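Local coordinates for protein exoglucanase A (Cellulomonas fimi, PDB 7CBD) that hydrolyses beta-1,4-glucosidic linkages of cellulose with inversion of anomeric configuration, releasing cellobiose, here as its family 6 catalytic domain, at residues Thr237-Pro242 with Asp269-Thr274; Lys260-Asn265 with Val329-Trp334. All blocks are in the same frame, centred on the assembly; numbering follows the deposited sequence.

Interaction 1: Thr237-Pro242 with Asp269-Thr274; sequences TPLEEP and DEIDYT
Asp269 faces Glu241 across the contact with its CG lodged between its own backbone N and carbonyl carbon (chi1 57°), a rotation that lets one carboxylate serve both segments. OD2 accepts the backbone N of Glu241 at 3.0 Å, taken on the anti side and 25° out of the carboxylate plane. OD1 turns to the helix and receives Asp272 N at 2.9 Å, nearly along the C-O axis, as the N-cap bond of helix 270-283. Two bonds therefore fix the rotation of the carboxylate, and a water shared with Glu241 O also reaches OD2.

Beside this cap the backbones are joined directly. Glu270 N donates to Pro238 O (3.0 Å) and Ile271 N to Leu239 O (3.0 Å), so the loop carbonyls take up N-H groups of the first helical turn. Next to these bonds, Leu239 and Ile271 meet methyl to methyl, CD1 to CD1 at 3.8 Å, while Glu240 lays its CG against Ile271 CG1 at 3.7 Å. The carboxylate of Glu240 continues outward to a water that also binds Asp272 OD1.

Glu270, its chain folded back at chi2 (-59°), crosses Thr237 at about a right angle and brings OE2 to 3.4 Å from the CG2 methyl. The acid is buried, and its oxygens are satisfied by Ser196 and Ser231; Thr237 OG1 is bonded separately to His195 and Arg328. The side chain of Thr237 is about 11 Å from that of Asp371, the predicted nucleophile. The whole is an aspartate N-cap whose second oxygen and neighbouring N-H groups seize the loop following strand 228-231, at the start of a helix that leads to strand 291-295 in the parallel beta/alpha barrel of family 6 glycosidases.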
loop_
_atom_site.group_PDB
_atom_site.type_symbol
_atom_site.label_atom_id
_atom_site.label_comp_id
_atom_site.label_asym_id
_atom_site.label_seq_id
_atom_site.Cartn_x
_atom_site.Cartn_y
_atom_site.Cartn_z
ATOM N N THR A 237 5.141 2.928 7.070
ATOM C CA THR A 237 5.626 4.228 7.508
ATOM C C THR A 237 4.459 5.038 8.065
ATOM O O THR A 237 3.397 5.093 7.432
ATOM C CB THR A 237 6.270 4.938 6.328
ATOM O OG1 THR A 237 7.366 4.137 5.870
ATOM C CG2 THR A 237 6.773 6.312 6.736
ATOM N N PRO A 238 4.594 5.642 9.250
ATOM C CA PRO A 238 3.423 6.245 9.897
ATOM C C PRO A 238 2.819 7.380 9.094
ATOM O O PRO A 238 3.494 8.068 8.327
ATOM C CB PRO A 238 3.961 6.757 11.241
ATOM C CG PRO A 238 5.427 6.723 11.130
ATOM C CD PRO A 238 5.778 5.667 10.121
ATOM N N LEU A 239 1.520 7.571 9.307
ATOM C CA LEU A 239 0.830 8.719 8.741
ATOM C C LEU A 239 1.452 10.015 9.248
ATOM O O LEU A 239 1.769 10.920 8.466
ATOM C CB LEU A 239 -0.652 8.633 9.109
ATOM C CG LEU A 239 -1.567 9.668 8.465
ATOM C CD1 LEU A 239 -1.563 9.516 6.939
ATOM C CD2 LEU A 239 -2.971 9.551 9.021
ATOM N N GLU A 240 1.630 10.118 10.564
ATOM C CA GLU A 240 2.288 11.249 11.198
ATOM C C GLU A 240 3.179 10.737 12.319
ATOM O O GLU A 240 2.871 9.732 12.969
ATOM C CB GLU A 240 1.285 12.242 11.805
ATOM C CG GLU A 240 0.556 13.085 10.778
ATOM C CD GLU A 240 -0.072 14.325 11.377
ATOM O OE1 GLU A 240 -1.060 14.181 12.121
ATOM O OE2 GLU A 240 0.423 15.442 11.101
ATOM N N GLU A 241 4.295 11.437 12.531
ATOM C CA GLU A 241 5.100 11.244 13.728
ATOM C C GLU A 241 4.713 12.338 14.713
ATOM O O GLU A 241 5.191 13.475 14.590
ATOM C CB GLU A 241 6.593 11.313 13.397
ATOM C CG GLU A 241 7.151 10.027 12.791
ATOM C CD GLU A 241 7.246 8.880 13.789
ATOM O OE1 GLU A 241 6.916 9.072 14.982
ATOM O OE2 GLU A 241 7.653 7.775 13.379
ATOM N N PRO A 242 3.854 12.057 15.697
ATOM C CA PRO A 242 3.291 13.143 16.517
ATOM C C PRO A 242 4.306 13.837 17.406
ATOM O O PRO A 242 4.164 15.035 17.683
ATOM C CB PRO A 242 2.224 12.426 17.355
ATOM C CG PRO A 242 2.694 10.995 17.407
ATOM C CD PRO A 242 3.305 10.739 16.059
ATOM N N ASP A 269 7.226 11.047 7.772
ATOM C CA ASP A 269 5.902 10.439 7.753
ATOM C C ASP A 269 5.249 10.717 6.410
ATOM O O ASP A 269 5.779 11.458 5.580
ATOM C CB ASP A 269 5.043 10.912 8.936
ATOM C CG ASP A 269 4.885 12.421 8.992
ATOM O OD1 ASP A 269 4.631 13.026 7.937
ATOM O OD2 ASP A 269 4.986 12.995 10.104
ATOM N N GLU A 270 4.084 10.105 6.209
ATOM C CA GLU A 270 3.462 10.117 4.894
ATOM C C GLU A 270 2.657 11.378 4.631
ATOM O O GLU A 270 2.479 11.745 3.466
ATOM C CB GLU A 270 2.624 8.851 4.688
ATOM C CG GLU A 270 3.473 7.576 4.659
ATOM C CD GLU A 270 4.513 7.592 3.547
ATOM O OE1 GLU A 270 4.133 7.405 2.373
ATOM O OE2 GLU A 270 5.712 7.804 3.838
ATOM N N ILE A 271 2.172 12.054 5.674
ATOM C CA ILE A 271 1.588 13.378 5.468
ATOM C C ILE A 271 2.626 14.315 4.863
ATOM O O ILE A 271 2.371 14.999 3.865
ATOM C CB ILE A 271 1.006 13.931 6.783
ATOM C CG1 ILE A 271 -0.266 13.165 7.175
ATOM C CG2 ILE A 271 0.727 15.431 6.670
ATOM C CD1 ILE A 271 -1.365 13.211 6.142
ATOM N N ASP A 272 3.821 14.343 5.447
ATOM C CA ASP A 272 4.855 15.219 4.913
ATOM C C ASP A 272 5.311 14.758 3.535
ATOM O O ASP A 272 5.578 15.584 2.655
ATOM C CB ASP A 272 6.019 15.312 5.897
ATOM C CG ASP A 272 5.620 15.976 7.210
ATOM O OD1 ASP A 272 4.558 16.632 7.254
ATOM O OD2 ASP A 272 6.357 15.841 8.206
ATOM N N TYR A 273 5.378 13.442 3.326
ATOM C CA TYR A 273 5.836 12.909 2.050
ATOM C C TYR A 273 4.856 13.235 0.925
ATOM O O TYR A 273 5.268 13.649 -0.161
ATOM C CB TYR A 273 6.067 11.399 2.176
ATOM C CG TYR A 273 6.498 10.765 0.881
ATOM C CD1 TYR A 273 7.684 11.143 0.256
ATOM C CD2 TYR A 273 5.715 9.794 0.272
ATOM C CE1 TYR A 273 8.064 10.571 -0.948
ATOM C CE2 TYR A 273 6.082 9.225 -0.926
ATOM C CZ TYR A 273 7.259 9.621 -1.534
ATOM O OH TYR A 273 7.642 9.080 -2.735
ATOM N N THR A 274 3.552 13.072 1.167
ATOM C CA THR A 274 2.579 13.391 0.121
ATOM C C THR A 274 2.577 14.883 -0.213
ATOM O O THR A 274 2.427 15.259 -1.381
ATOM C CB THR A 274 1.174 12.889 0.481
ATOM O OG1 THR A 274 0.813 13.323 1.797
ATOM C CG2 THR A 274 1.095 11.364 0.408
HETATM O O HOH W 1 2.950 15.633 9.506
HETATM O O HOH W 2 4.418 15.060 12.432
#

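Interaction 2: Lys260-Asn265 with Val329-Trp334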
loop_
_atom_site.group_PDB
_atom_site.type_symbol
_atom_site.label_atom_id
_atom_site.label_comp_id
_atom_site.label_asym_id
_atom_site.label_seq_id
_atom_site.Cartn_x
_atom_site.Cartn_y
_atom_site.Cartn_z
ATOM N N LYS A 260 20.487 7.725 13.006
ATOM C CA LYS A 260 20.573 6.460 12.283
ATOM C C LYS A 260 19.246 6.096 11.622
ATOM O O LYS A 260 19.218 5.566 10.505
ATOM C CB LYS A 260 21.012 5.367 13.266
ATOM C CG LYS A 260 21.322 4.008 12.658
ATOM C CD LYS A 260 21.716 3.001 13.746
ATOM C CE LYS A 260 22.261 1.714 13.141
ATOM N NZ LYS A 260 22.785 0.761 14.165
ATOM N N PHE A 261 18.133 6.382 12.291
ATOM C CA PHE A 261 16.851 5.977 11.736
ATOM C C PHE A 261 16.477 6.784 10.499
ATOM O O PHE A 261 15.842 6.247 9.582
ATOM C CB PHE A 261 15.759 6.095 12.796
ATOM C CG PHE A 261 14.468 5.430 12.408
ATOM C CD1 PHE A 261 14.371 4.047 12.356
ATOM C CD2 PHE A 261 13.351 6.188 12.081
ATOM C CE1 PHE A 261 13.182 3.433 12.007
ATOM C CE2 PHE A 261 12.155 5.578 11.736
ATOM C CZ PHE A 261 12.074 4.203 11.697
ATOM N N TYR A 262 16.841 8.067 10.443
ATOM C CA TYR A 262 16.356 8.896 9.345
ATOM C C TYR A 262 17.378 9.151 8.242
ATOM O O TYR A 262 16.973 9.492 7.129
ATOM C CB TYR A 262 15.744 10.212 9.852
ATOM C CG TYR A 262 14.425 10.006 10.555
ATOM C CD1 TYR A 262 13.355 9.401 9.910
ATOM C CD2 TYR A 262 14.258 10.394 11.874
ATOM C CE1 TYR A 262 12.153 9.201 10.561
ATOM C CE2 TYR A 262 13.062 10.204 12.537
ATOM C CZ TYR A 262 12.012 9.608 11.880
ATOM O OH TYR A 262 10.828 9.416 12.555
ATOM N N GLU A 263 18.677 9.005 8.507
ATOM C CA GLU A 263 19.688 9.071 7.440
ATOM C C GLU A 263 19.586 10.371 6.637
ATOM O O GLU A 263 19.718 10.378 5.412
ATOM C CB GLU A 263 19.608 7.855 6.506
ATOM C CG GLU A 263 19.826 6.510 7.188
ATOM C CD GLU A 263 19.630 5.313 6.259
ATOM O OE1 GLU A 263 18.959 5.445 5.211
ATOM O OE2 GLU A 263 20.138 4.220 6.597
ATOM N N TRP A 264 19.328 11.479 7.331
ATOM C CA TRP A 264 19.254 12.847 6.790
ATOM C C TRP A 264 17.955 13.164 6.034
ATOM O O TRP A 264 17.819 14.274 5.510
ATOM C CB TRP A 264 20.480 13.256 5.953
ATOM C CG TRP A 264 21.789 13.173 6.708
ATOM C CD1 TRP A 264 22.627 12.095 6.784
ATOM C CD2 TRP A 264 22.407 14.211 7.482
ATOM N NE1 TRP A 264 23.725 12.398 7.558
ATOM C CE2 TRP A 264 23.614 13.691 7.995
ATOM C CE3 TRP A 264 22.057 15.528 7.789
ATOM C CZ2 TRP A 264 24.471 14.444 8.797
ATOM C CZ3 TRP A 264 22.910 16.275 8.587
ATOM C CH2 TRP A 264 24.101 15.728 9.082
ATOM N N ASN A 265 17.011 12.232 5.962
ATOM C CA ASN A 265 15.728 12.457 5.304
ATOM C C ASN A 265 14.906 13.477 6.096
ATOM O O ASN A 265 14.807 13.386 7.318
ATOM C CB ASN A 265 15.002 11.111 5.309
ATOM C CG ASN A 265 13.863 11.015 4.321
ATOM O OD1 ASN A 265 13.273 12.011 3.895
ATOM N ND2 ASN A 265 13.534 9.779 3.959
ATOM N N VAL A 329 13.323 -1.640 12.859
ATOM C CA VAL A 329 14.778 -1.550 12.939
ATOM C C VAL A 329 15.298 -0.467 11.995
ATOM O O VAL A 329 16.260 0.245 12.305
ATOM C CB VAL A 329 15.408 -2.927 12.646
ATOM C CG1 VAL A 329 16.918 -2.881 12.823
ATOM C CG2 VAL A 329 14.806 -4.010 13.545
ATOM N N HIS A 330 14.656 -0.311 10.839
ATOM C CA HIS A 330 15.129 0.552 9.763
ATOM C C HIS A 330 13.952 0.756 8.828
ATOM O O HIS A 330 13.114 -0.135 8.681
ATOM C CB HIS A 330 16.292 -0.132 9.034
ATOM C CG HIS A 330 16.950 0.706 7.980
ATOM N ND1 HIS A 330 16.411 0.892 6.723
ATOM C CD2 HIS A 330 18.131 1.370 7.984
ATOM C CE1 HIS A 330 17.218 1.656 6.009
ATOM N NE2 HIS A 330 18.268 1.962 6.752
ATOM N N ARG A 331 13.883 1.940 8.215
ATOM C CA ARG A 331 12.722 2.301 7.413
ATOM C C ARG A 331 12.633 1.532 6.100
ATOM O O ARG A 331 11.610 1.638 5.412
ATOM C CB ARG A 331 12.732 3.802 7.136
ATOM C CG ARG A 331 12.807 4.657 8.386
ATOM C CD ARG A 331 12.786 6.130 8.066
ATOM N NE ARG A 331 11.416 6.595 7.873
ATOM C CZ ARG A 331 11.056 7.668 7.171
ATOM N NH1 ARG A 331 9.780 8.026 7.137
ATOM N NH2 ARG A 331 11.959 8.387 6.516
ATOM N N GLY A 332 13.677 0.796 5.727
ATOM C CA GLY A 332 13.664 -0.058 4.555
ATOM C C GLY A 332 13.076 -1.431 4.781
ATOM O O GLY A 332 13.053 -2.251 3.857
ATOM N N ALA A 333 12.606 -1.716 5.997
ATOM C CA ALA A 333 12.101 -3.044 6.340
ATOM C C ALA A 333 10.660 -3.146 5.857
ATOM O O ALA A 333 9.720 -2.692 6.523
ATOM C CB ALA A 333 12.234 -3.298 7.837
ATOM N N TRP A 334 10.480 -3.745 4.684
ATOM C CA TRP A 334 9.174 -3.789 4.042
ATOM C C TRP A 334 8.421 -5.083 4.294
ATOM O O TRP A 334 7.205 -5.116 4.077
ATOM C CB TRP A 334 9.290 -3.569 2.522
ATOM C CG TRP A 334 10.077 -4.638 1.819
ATOM C CD1 TRP A 334 11.401 -4.593 1.488
ATOM C CD2 TRP A 334 9.594 -5.917 1.373
ATOM N NE1 TRP A 334 11.770 -5.760 0.863
ATOM C CE2 TRP A 334 10.680 -6.587 0.778
ATOM C CE3 TRP A 334 8.345 -6.548 1.402
ATOM C CZ2 TRP A 334 10.560 -7.864 0.229
ATOM C CZ3 TRP A 334 8.228 -7.821 0.866
ATOM C CH2 TRP A 334 9.329 -8.461 0.279
HETATM O O HOH W 3 16.096 3.797 8.636
HETATM O O HOH W 4 14.826 7.924 6.251
#
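Two beta turns meet here, a type I' turn from Tyr262 to Asn265 and a type I turn from His330 to Ala333, in long loops outside the strands of the barrel. Arg331 carries most of the contact. Its CG sits over one face of the Phe261 ring, 3.7 Å from the centroid, in a CH-pi contact offset toward the rim. The chain then bends at chi3 (83°), which brings the guanidinium past Tyr262: CE1 of that ring lies 3.8 Å from NE, over a guanidinium face, with the two planes 77° apart. NH2 ends at a water that also takes Asn265 ND2 and donates to Tyr262 O; Arg331 NH2 also donates to Asp267 O, and Asn265 OD1 accepts the backbone N of the same Asp267.

The turns are further clasped by a His-carboxylate pair. His330 NE2 donates to Glu263 OE2 at 2.9 Å, coming from above the carboxylate plane, while ND1 accepts Gly332 N within the type I turn, so both ring nitrogens are used and the imidazole is fixed. A phenylalanine in place of His330 would probably leave the Glu263 carboxylate without its mate and Gly332 N without its acceptor. Over one face of the His330 imidazole a second water joins Phe261 O (2.6 Å) to Arg331 N (2.9 Å).

From the N terminus, the chain leaves strand 228-231 and enters 237-242, passes the small hairpin of strands 250-251 and 254-255, and reaches 260-265 before 269-274 closes interaction 1 at the start of helix 270-283. Interaction 2 closes later, when the chain has run through that helix, strand 291-295 and helix 316-323 to 329-334. The segments alternate, so the two loops cross rather than nest. Their centres are 14 Å apart, and Thr237 CG2 packs 3.5 Å from Arg331 NH1. Interaction 1 ties the loop after strand 228-231 to the opening of helix 270-283; interaction 2 ties the loop before that helix to the loop after helix 316-323.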